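Local coordinates for protein diaminopimelate decarboxylase (PDB 2QGH) that catalyses the pyridoxal-5'-phosphate-dependent decarboxylation of diaminopimelate to lysine, the last step of lysine biosynthesis, and is captured here with lysine bound, at residues Leu48-Ala53 / Gly281-Ala286; Ser288-Thr293 / Ala327-Thr332. All blocks are in the same frame, centred on the assembly; numbering follows the deposited sequence.

Contact 1 of 2, residues Leu48-Ala53 / Gly281-Ala286; sequences LNYKEA and GRSIVA. With PLP (pyridoxal-5'-phosphate), chain B; LYS (lysine), chain C.
A buried helix-to-helix contact, made by one tyrosine reaching a short helix, joins helix 40-52 to helix 282-285 at the end of the PLP-binding α/β barrel, the fold shared with alanine racemase and related decarboxylases. The helices themselves stay apart, with Tyr50 CA and Ile284 CA 8.8 Å from each other, and the aromatic side chain spans the gap. At its far end the phenol meets the serine hydroxyl: Tyr50 OH and Ser283 OG lie 2.8 Å apart and share a hydrogen bond in which either could donate. Ser283 OG sits between its own backbone N and carbonyl carbon (chi1 53°), which turns it out of the helix toward the phenol. Nearer the root of the ring, the tip of Ile284 makes the apolar half of the contact, its CD1 3.7 Å from Tyr50 CD2 and approaching the ring obliquely. The phenol is thus held both at its hydroxyl and along its CD2-CE2 side.

On the ligand side, the N-terminus of helix 282-285 grips the cofactor phosphate. The N-H of Gly281, in the N-cap position, donates to PLP O2P, and Arg282 N reaches PLP O1P, each at 2.7 Å; the helix start probably adds favourable electrostatics for the anion. The side chain of Arg282, bent at chi3, takes the lysine carboxylate at its guanidinium edge, with NH2 2.7 Å from LYS OXT and a weaker bond from NH1 to the same oxygen. NH2 also bonds Ser208 OG, and NH1 bonds Tyr250 OH.

Around the tyrosine, Ile61 of strand 59-64 and Leu258 of helix 258-268 close in together with Pro280 and Ile246, while Ile284 also packs on Tyr63, so the contact lies between the first barrel strand, 59-64, and helix 258-268.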
ATOM      1  N   LEU A  48     -12.876 -25.688  -7.791  1.00 27.24           N
ATOM      2  CA  LEU A  48     -13.424 -26.885  -8.416  1.00 28.55           C
ATOM      3  C   LEU A  48     -13.926 -26.618  -9.834  1.00 28.47           C
ATOM      4  O   LEU A  48     -13.987 -27.527 -10.649  1.00 28.84           O
ATOM      5  CB  LEU A  48     -14.558 -27.448  -7.558  1.00 28.46           C
ATOM      6  CG  LEU A  48     -14.247 -28.689  -6.715  1.00 28.57           C
ATOM      7  CD1 LEU A  48     -12.803 -28.674  -6.246  1.00 28.67           C
ATOM      8  CD2 LEU A  48     -15.213 -28.751  -5.543  1.00 27.58           C
ATOM      9  N   ASN A  49     -14.284 -25.376 -10.133  1.00 29.08           N
ATOM     10  CA  ASN A  49     -14.754 -25.051 -11.473  1.00 31.06           C
ATOM     11  C   ASN A  49     -13.588 -25.036 -12.466  1.00 32.62           C
ATOM     12  O   ASN A  49     -13.742 -25.443 -13.615  1.00 33.77           O
ATOM     13  CB  ASN A  49     -15.479 -23.704 -11.476  1.00 29.74           C
ATOM     14  CG  ASN A  49     -16.764 -23.741 -10.670  1.00 31.44           C
ATOM     15  OD1 ASN A  49     -17.451 -24.762 -10.628  1.00 30.76           O
ATOM     16  ND2 ASN A  49     -17.103 -22.622 -10.037  1.00 30.17           N
ATOM     17  N   TYR A  50     -12.423 -24.567 -12.022  1.00 32.65           N
ATOM     18  CA  TYR A  50     -11.242 -24.537 -12.878  1.00 33.81           C
ATOM     19  C   TYR A  50     -10.737 -25.961 -13.066  1.00 36.15           C
ATOM     20  O   TYR A  50     -10.283 -26.338 -14.143  1.00 36.02           O
ATOM     21  CB  TYR A  50     -10.135 -23.696 -12.237  1.00 29.66           C
ATOM     22  CG  TYR A  50     -10.120 -22.249 -12.665  1.00 26.84           C
ATOM     23  CD1 TYR A  50      -9.413 -21.841 -13.799  1.00 26.13           C
ATOM     24  CD2 TYR A  50     -10.824 -21.285 -11.943  1.00 25.76           C
ATOM     25  CE1 TYR A  50      -9.408 -20.507 -14.202  1.00 24.83           C
ATOM     26  CE2 TYR A  50     -10.827 -19.956 -12.334  1.00 23.96           C
ATOM     27  CZ  TYR A  50     -10.118 -19.571 -13.460  1.00 25.98           C
ATOM     28  OH  TYR A  50     -10.110 -18.245 -13.824  1.00 27.25           O
ATOM     29  N   LYS A  51     -10.829 -26.750 -12.001  1.00 38.88           N
ATOM     30  CA  LYS A  51     -10.368 -28.130 -12.022  1.00 41.84           C
ATOM     31  C   LYS A  51     -11.160 -28.991 -13.000  1.00 43.11           C
ATOM     32  O   LYS A  51     -10.599 -29.878 -13.639  1.00 44.61           O
ATOM     33  CB  LYS A  51     -10.458 -28.726 -10.615  1.00 42.83           C
ATOM     34  CG  LYS A  51      -9.321 -29.682 -10.258  1.00 47.06           C
ATOM     35  CD  LYS A  51      -9.825 -31.091  -9.955  1.00 48.93           C
ATOM     36  CE  LYS A  51     -10.778 -31.107  -8.766  1.00 50.84           C
ATOM     37  NZ  LYS A  51     -11.374 -32.459  -8.538  1.00 51.51           N
ATOM     38  N   GLU A  52     -12.457 -28.723 -13.126  1.00 43.48           N
ATOM     39  CA  GLU A  52     -13.307 -29.502 -14.021  1.00 44.06           C
ATOM     40  C   GLU A  52     -13.400 -28.919 -15.431  1.00 44.25           C
ATOM     41  O   GLU A  52     -13.715 -29.631 -16.384  1.00 44.24           O
ATOM     42  CB  GLU A  52     -14.716 -29.629 -13.438  1.00 45.78           C
ATOM     43  CG  GLU A  52     -15.523 -28.339 -13.492  1.00 47.86           C
ATOM     44  CD  GLU A  52     -17.007 -28.558 -13.233  1.00 49.81           C
ATOM     45  OE1 GLU A  52     -17.780 -27.578 -13.328  1.00 49.72           O
ATOM     46  OE2 GLU A  52     -17.403 -29.708 -12.935  1.00 50.21           O
ATOM     47  N   ALA A  53     -13.138 -27.624 -15.563  1.00 44.13           N
ATOM     48  CA  ALA A  53     -13.197 -26.971 -16.864  1.00 43.51           C
ATOM     49  C   ALA A  53     -12.210 -27.621 -17.833  1.00 43.86           C
ATOM     50  O   ALA A  53     -12.238 -27.363 -19.035  1.00 44.23           O
ATOM     51  CB  ALA A  53     -12.887 -25.490 -16.715  1.00 42.45           C
ATOM     52  N   GLY A 281      -6.044 -16.332  -9.857  1.00 20.83           N
ATOM     53  CA  GLY A 281      -5.874 -15.736  -8.545  1.00 21.38           C
ATOM     54  C   GLY A 281      -7.164 -15.075  -8.090  1.00 22.07           C
ATOM     55  O   GLY A 281      -7.876 -15.598  -7.231  1.00 22.75           O
ATOM     56  N   ARG A 282      -7.463 -13.927  -8.686  1.00 20.91           N
ATOM     57  CA  ARG A 282      -8.656 -13.148  -8.375  1.00 21.56           C
ATOM     58  C   ARG A 282      -9.937 -13.976  -8.451  1.00 22.98           C
ATOM     59  O   ARG A 282     -10.705 -14.039  -7.486  1.00 23.59           O
ATOM     60  CB  ARG A 282      -8.756 -11.968  -9.345  1.00 19.89           C
ATOM     61  CG  ARG A 282      -9.677 -10.848  -8.897  1.00 18.56           C
ATOM     62  CD  ARG A 282      -9.967  -9.906 -10.059  1.00 14.48           C
ATOM     63  NE  ARG A 282      -8.757  -9.310 -10.615  1.00 16.05           N
ATOM     64  CZ  ARG A 282      -8.072  -8.324 -10.041  1.00 17.91           C
ATOM     65  NH1 ARG A 282      -8.477  -7.802  -8.886  1.00 14.89           N
ATOM     66  NH2 ARG A 282      -6.967  -7.873 -10.616  1.00 13.99           N
ATOM     67  N   SER A 283     -10.168 -14.605  -9.603  1.00 24.21           N
ATOM     68  CA  SER A 283     -11.365 -15.420  -9.819  1.00 23.96           C
ATOM     69  C   SER A 283     -11.528 -16.590  -8.843  1.00 23.21           C
ATOM     70  O   SER A 283     -12.563 -17.249  -8.823  1.00 23.23           O
ATOM     71  CB  SER A 283     -11.398 -15.937 -11.264  1.00 23.83           C
ATOM     72  OG  SER A 283     -10.194 -16.593 -11.614  1.00 24.38           O
ATOM     73  N   ILE A 284     -10.509 -16.852  -8.033  1.00 22.78           N
ATOM     74  CA  ILE A 284     -10.602 -17.938  -7.067  1.00 21.61           C
ATOM     75  C   ILE A 284     -11.062 -17.416  -5.706  1.00 21.82           C
ATOM     76  O   ILE A 284     -11.894 -18.039  -5.049  1.00 20.88           O
ATOM     77  CB  ILE A 284      -9.238 -18.644  -6.847  1.00 23.12           C
ATOM     78  CG1 ILE A 284      -8.751 -19.307  -8.142  1.00 23.72           C
ATOM     79  CG2 ILE A 284      -9.364 -19.675  -5.717  1.00 19.77           C
ATOM     80  CD1 ILE A 284      -9.555 -20.523  -8.578  1.00 25.78           C
ATOM     81  N   VAL A 285     -10.531 -16.266  -5.297  1.00 19.18           N
ATOM     82  CA  VAL A 285     -10.842 -15.721  -3.982  1.00 19.60           C
ATOM     83  C   VAL A 285     -11.611 -14.410  -3.874  1.00 20.55           C
ATOM     84  O   VAL A 285     -12.179 -14.124  -2.822  1.00 22.16           O
ATOM     85  CB  VAL A 285      -9.545 -15.546  -3.143  1.00 20.07           C
ATOM     86  CG1 VAL A 285      -8.911 -16.884  -2.874  1.00 17.59           C
ATOM     87  CG2 VAL A 285      -8.566 -14.640  -3.881  1.00 17.67           C
ATOM     88  N   ALA A 286     -11.627 -13.607  -4.928  1.00 21.06           N
ATOM     89  CA  ALA A 286     -12.320 -12.327  -4.861  1.00 22.84           C
ATOM     90  C   ALA A 286     -13.665 -12.370  -4.117  1.00 25.74           C
ATOM     91  O   ALA A 286     -13.782 -11.862  -2.997  1.00 27.14           O
ATOM     92  CB  ALA A 286     -12.518 -11.766  -6.260  1.00 19.09           C
TER
HETATM   93  N1  PLP B 406       0.080 -15.473 -12.928  1.00 17.02           N
HETATM   94  C2  PLP B 406       1.005 -14.418 -13.073  1.00 17.99           C
HETATM   95  C2A PLP B 406       2.353 -14.670 -13.625  1.00 17.22           C
HETATM   96  C3  PLP B 406       0.602 -13.092 -12.640  1.00 19.36           C
HETATM   97  O3  PLP B 406       1.473 -12.025 -12.742  1.00 21.26           O
HETATM   98  C4  PLP B 406      -0.668 -12.875 -12.108  1.00 19.36           C
HETATM   99  C4A PLP B 406      -1.052 -11.445 -11.956  1.00 18.04           C
HETATM  100  C5  PLP B 406      -1.576 -13.932 -11.954  1.00 17.41           C
HETATM  101  C6  PLP B 406      -1.201 -15.257 -12.402  1.00 17.69           C
HETATM  102  C5A PLP B 406      -2.834 -13.897 -11.198  1.00 18.10           C
HETATM  103  O4P PLP B 406      -3.836 -13.322 -12.005  1.00 17.92           O
HETATM  104  P   PLP B 406      -5.200 -13.126 -11.511  1.00 17.17           P
HETATM  105  O1P PLP B 406      -5.427 -12.776 -10.008  1.00 16.63           O
HETATM  106  O2P PLP B 406      -5.911 -14.506 -11.866  1.00 17.77           O
HETATM  107  O3P PLP B 406      -5.783 -11.925 -12.350  1.00 17.91           O
HETATM  108  N   LYS C 407      -2.903  -6.056  -7.473  1.00 19.82           N
HETATM  109  CA  LYS C 407      -3.756  -5.963  -8.699  1.00 22.77           C
HETATM  110  C   LYS C 407      -5.209  -5.680  -8.317  1.00 23.07           C
HETATM  111  O   LYS C 407      -5.431  -5.334  -7.139  1.00 24.45           O
HETATM  112  CB  LYS C 407      -3.658  -7.272  -9.504  1.00 20.42           C
HETATM  113  CG  LYS C 407      -2.268  -7.524 -10.071  1.00 18.80           C
HETATM  114  CD  LYS C 407      -2.077  -8.953 -10.541  1.00 18.36           C
HETATM  115  CE  LYS C 407      -0.672  -9.128 -11.115  1.00 19.60           C
HETATM  116  NZ  LYS C 407      -0.303 -10.544 -11.457  1.00 20.66           N
HETATM  117  OXT LYS C 407      -6.101  -5.801  -9.185  1.00 22.80           O

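Contact 2 of 2, residues Ser288-Thr293 / Ala327-Thr332; sequences SGELIT and AIRVIT
Glu290 and Arg329 face each other in the mixed β-sheet domain beside the barrel, linking strands 289-299 and 328-330 across an intervening strand. Both strands pair antiparallel with strand 369-372, so the contact is made by side chains reaching over that middle strand. The acid runs out extended beyond CG, whereas the arginine bends at chi3 (52°), and the two chains cross at about a right angle. Carboxylate and guanidinium planes are likewise turned 90° from each other, so this salt bridge is not the flat, two-pronged kind: Glu290 OE2 approaches Arg329 NH2 to 2.6 Å, while OE1 lies over one guanidinium face, 3.6 Å from the same NH2. Glu373, which touches Glu290, adds a long, weak ion pair at Arg329 NE, so the arginine probably eases the repulsion between the two carboxylates.

Beside the salt bridge, Ile292 and Ile331 form the apolar part of the contact, again crossing at nearly a right angle. Each also touches Ala371 of the middle strand, so both isoleucines share one neighbour between their strands. Helix 24-30 packs against the group, with Phe28 on Ile292 and Tyr24 on both Arg329 and Ile331. The two isoleucines meet through their terminal methyls: Ile292 CD1 lies 3.5 Å from Ile331 CD1. Ile292 CG2 is 3.9 Å from that same Ile331 CD1 methyl.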
ATOM      1  N   SER A 288     -15.341 -14.578  -2.363  1.00 25.20           N
ATOM      2  CA  SER A 288     -15.440 -15.173  -1.026  1.00 23.70           C
ATOM      3  C   SER A 288     -15.090 -14.245   0.131  1.00 23.50           C
ATOM      4  O   SER A 288     -15.432 -14.521   1.280  1.00 22.93           O
ATOM      5  CB  SER A 288     -14.546 -16.416  -0.924  1.00 24.54           C
ATOM      6  OG  SER A 288     -13.203 -16.069  -0.619  1.00 22.00           O
ATOM      7  N   GLY A 289     -14.398 -13.156  -0.169  1.00 24.99           N
ATOM      8  CA  GLY A 289     -13.997 -12.243   0.883  1.00 24.20           C
ATOM      9  C   GLY A 289     -14.728 -10.919   0.916  1.00 23.49           C
ATOM     10  O   GLY A 289     -14.997 -10.308  -0.117  1.00 22.15           O
ATOM     11  N   GLU A 290     -15.057 -10.483   2.125  1.00 22.24           N
ATOM     12  CA  GLU A 290     -15.738  -9.219   2.308  1.00 20.84           C
ATOM     13  C   GLU A 290     -15.171  -8.433   3.478  1.00 18.67           C
ATOM     14  O   GLU A 290     -14.749  -9.004   4.484  1.00 17.60           O
ATOM     15  CB  GLU A 290     -17.236  -9.455   2.480  1.00 21.44           C
ATOM     16  CG  GLU A 290     -17.874  -9.852   1.164  1.00 25.55           C
ATOM     17  CD  GLU A 290     -19.380  -9.930   1.220  1.00 26.69           C
ATOM     18  OE1 GLU A 290     -20.008  -9.886   0.137  1.00 24.13           O
ATOM     19  OE2 GLU A 290     -19.929 -10.043   2.338  1.00 27.54           O
ATOM     20  N   LEU A 291     -15.137  -7.117   3.315  1.00 17.19           N
ATOM     21  CA  LEU A 291     -14.622  -6.223   4.338  1.00 17.60           C
ATOM     22  C   LEU A 291     -15.772  -5.619   5.152  1.00 17.45           C
ATOM     23  O   LEU A 291     -16.461  -4.697   4.705  1.00 15.28           O
ATOM     24  CB  LEU A 291     -13.783  -5.119   3.683  1.00 15.44           C
ATOM     25  CG  LEU A 291     -13.099  -4.075   4.567  1.00 14.72           C
ATOM     26  CD1 LEU A 291     -12.462  -4.727   5.788  1.00 14.93           C
ATOM     27  CD2 LEU A 291     -12.061  -3.347   3.733  1.00 14.84           C
ATOM     28  N   ILE A 292     -15.971  -6.169   6.345  1.00 17.01           N
ATOM     29  CA  ILE A 292     -17.018  -5.715   7.246  1.00 17.71           C
ATOM     30  C   ILE A 292     -16.444  -4.583   8.084  1.00 18.63           C
ATOM     31  O   ILE A 292     -15.453  -4.758   8.799  1.00 18.58           O
ATOM     32  CB  ILE A 292     -17.486  -6.855   8.192  1.00 20.74           C
ATOM     33  CG1 ILE A 292     -17.738  -8.141   7.392  1.00 19.47           C
ATOM     34  CG2 ILE A 292     -18.742  -6.424   8.941  1.00 18.12           C
ATOM     35  CD1 ILE A 292     -18.703  -7.983   6.244  1.00 19.76           C
ATOM     36  N   THR A 293     -17.086  -3.428   7.997  1.00 18.97           N
ATOM     37  CA  THR A 293     -16.651  -2.242   8.702  1.00 19.83           C
ATOM     38  C   THR A 293     -17.862  -1.533   9.306  1.00 23.81           C
ATOM     39  O   THR A 293     -18.959  -1.549   8.735  1.00 24.20           O
ATOM     40  CB  THR A 293     -15.932  -1.304   7.734  1.00 18.68           C
ATOM     41  OG1 THR A 293     -15.587  -0.089   8.398  1.00 17.79           O
ATOM     42  CG2 THR A 293     -16.820  -1.004   6.549  1.00 16.37           C
ATOM     43  N   ALA A 327     -18.657  -3.121  -4.735  1.00 24.52           N
ATOM     44  CA  ALA A 327     -19.986  -2.845  -4.211  1.00 25.96           C
ATOM     45  C   ALA A 327     -19.990  -2.728  -2.688  1.00 26.66           C
ATOM     46  O   ALA A 327     -19.176  -3.346  -1.998  1.00 26.36           O
ATOM     47  CB  ALA A 327     -20.961  -3.925  -4.659  1.00 23.90           C
ATOM     48  N   ILE A 328     -20.909  -1.911  -2.181  1.00 27.44           N
ATOM     49  CA  ILE A 328     -21.069  -1.695  -0.747  1.00 29.30           C
ATOM     50  C   ILE A 328     -22.496  -2.100  -0.370  1.00 29.45           C
ATOM     51  O   ILE A 328     -23.469  -1.565  -0.899  1.00 29.81           O
ATOM     52  CB  ILE A 328     -20.827  -0.208  -0.368  1.00 29.74           C
ATOM     53  CG1 ILE A 328     -19.348   0.137  -0.563  1.00 30.13           C
ATOM     54  CG2 ILE A 328     -21.263   0.048   1.073  1.00 28.72           C
ATOM     55  CD1 ILE A 328     -19.010   1.590  -0.331  1.00 31.89           C
ATOM     56  N   ARG A 329     -22.606  -3.056   0.540  1.00 29.71           N
ATOM     57  CA  ARG A 329     -23.900  -3.554   0.974  1.00 31.80           C
ATOM     58  C   ARG A 329     -24.113  -3.321   2.471  1.00 32.17           C
ATOM     59  O   ARG A 329     -23.226  -3.592   3.282  1.00 31.79           O
ATOM     60  CB  ARG A 329     -23.987  -5.051   0.659  1.00 31.69           C
ATOM     61  CG  ARG A 329     -25.259  -5.732   1.113  1.00 32.73           C
ATOM     62  CD  ARG A 329     -25.070  -7.230   1.099  1.00 31.06           C
ATOM     63  NE  ARG A 329     -23.876  -7.589   1.851  1.00 36.56           N
ATOM     64  CZ  ARG A 329     -23.428  -8.829   2.005  1.00 38.51           C
ATOM     65  NH1 ARG A 329     -24.078  -9.846   1.455  1.00 42.46           N
ATOM     66  NH2 ARG A 329     -22.331  -9.053   2.714  1.00 37.33           N
ATOM     67  N   VAL A 330     -25.286  -2.811   2.836  1.00 33.43           N
ATOM     68  CA  VAL A 330     -25.591  -2.573   4.239  1.00 33.40           C
ATOM     69  C   VAL A 330     -25.982  -3.901   4.878  1.00 36.86           C
ATOM     70  O   VAL A 330     -26.828  -4.626   4.356  1.00 37.37           O
ATOM     71  CB  VAL A 330     -26.743  -1.576   4.408  1.00 31.83           C
ATOM     72  CG1 VAL A 330     -27.057  -1.398   5.889  1.00 30.23           C
ATOM     73  CG2 VAL A 330     -26.368  -0.241   3.777  1.00 30.21           C
ATOM     74  N   ILE A 331     -25.355  -4.217   6.005  1.00 39.44           N
ATOM     75  CA  ILE A 331     -25.622  -5.460   6.712  1.00 42.31           C
ATOM     76  C   ILE A 331     -26.683  -5.276   7.794  1.00 45.91           C
ATOM     77  O   ILE A 331     -27.399  -6.219   8.147  1.00 46.31           O
ATOM     78  CB  ILE A 331     -24.333  -5.993   7.362  1.00 42.32           C
ATOM     79  CG1 ILE A 331     -23.277  -6.238   6.280  1.00 41.13           C
ATOM     80  CG2 ILE A 331     -24.630  -7.264   8.152  1.00 41.46           C
ATOM     81  CD1 ILE A 331     -21.956  -6.740   6.810  1.00 40.70           C
ATOM     82  N   THR A 332     -26.781  -4.056   8.313  1.00 48.70           N
ATOM     83  CA  THR A 332     -27.744  -3.735   9.358  1.00 51.25           C
ATOM     84  C   THR A 332     -29.099  -3.331   8.777  1.00 52.90           C
ATOM     85  O   THR A 332     -29.210  -2.338   8.049  1.00 53.05           O
ATOM     86  CB  THR A 332     -27.206  -2.596  10.260  1.00 51.24           C
ATOM     87  OG1 THR A 332     -26.097  -3.081  11.027  1.00 50.48           O
ATOM     88  CG2 THR A 332     -28.289  -2.093  11.206  1.00 51.32           C
TER

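In the fold
The contacts follow each other along the chain: Gly281-Ala286 of contact 1 leads, after a single residue, into Ser288-Thr293 of contact 2, where the barrel passes into the sheet domain. Their centres are 22 Å apart, and a hydrogen bond from Ser288 OG to Val285 O spans the junction between the two. Contact 1 backs directly onto the active site, with Ser283 OG 4.8 Å from PLP O2P. Contact 2 is more distant; Glu290 N on its first strand is 14.3 Å from LYS O. In the pocket itself, PLP C4A and LYS NZ are 1.3 Å apart, consistent with a Schiff base, and Glu350 of the second subunit also binds the lysine.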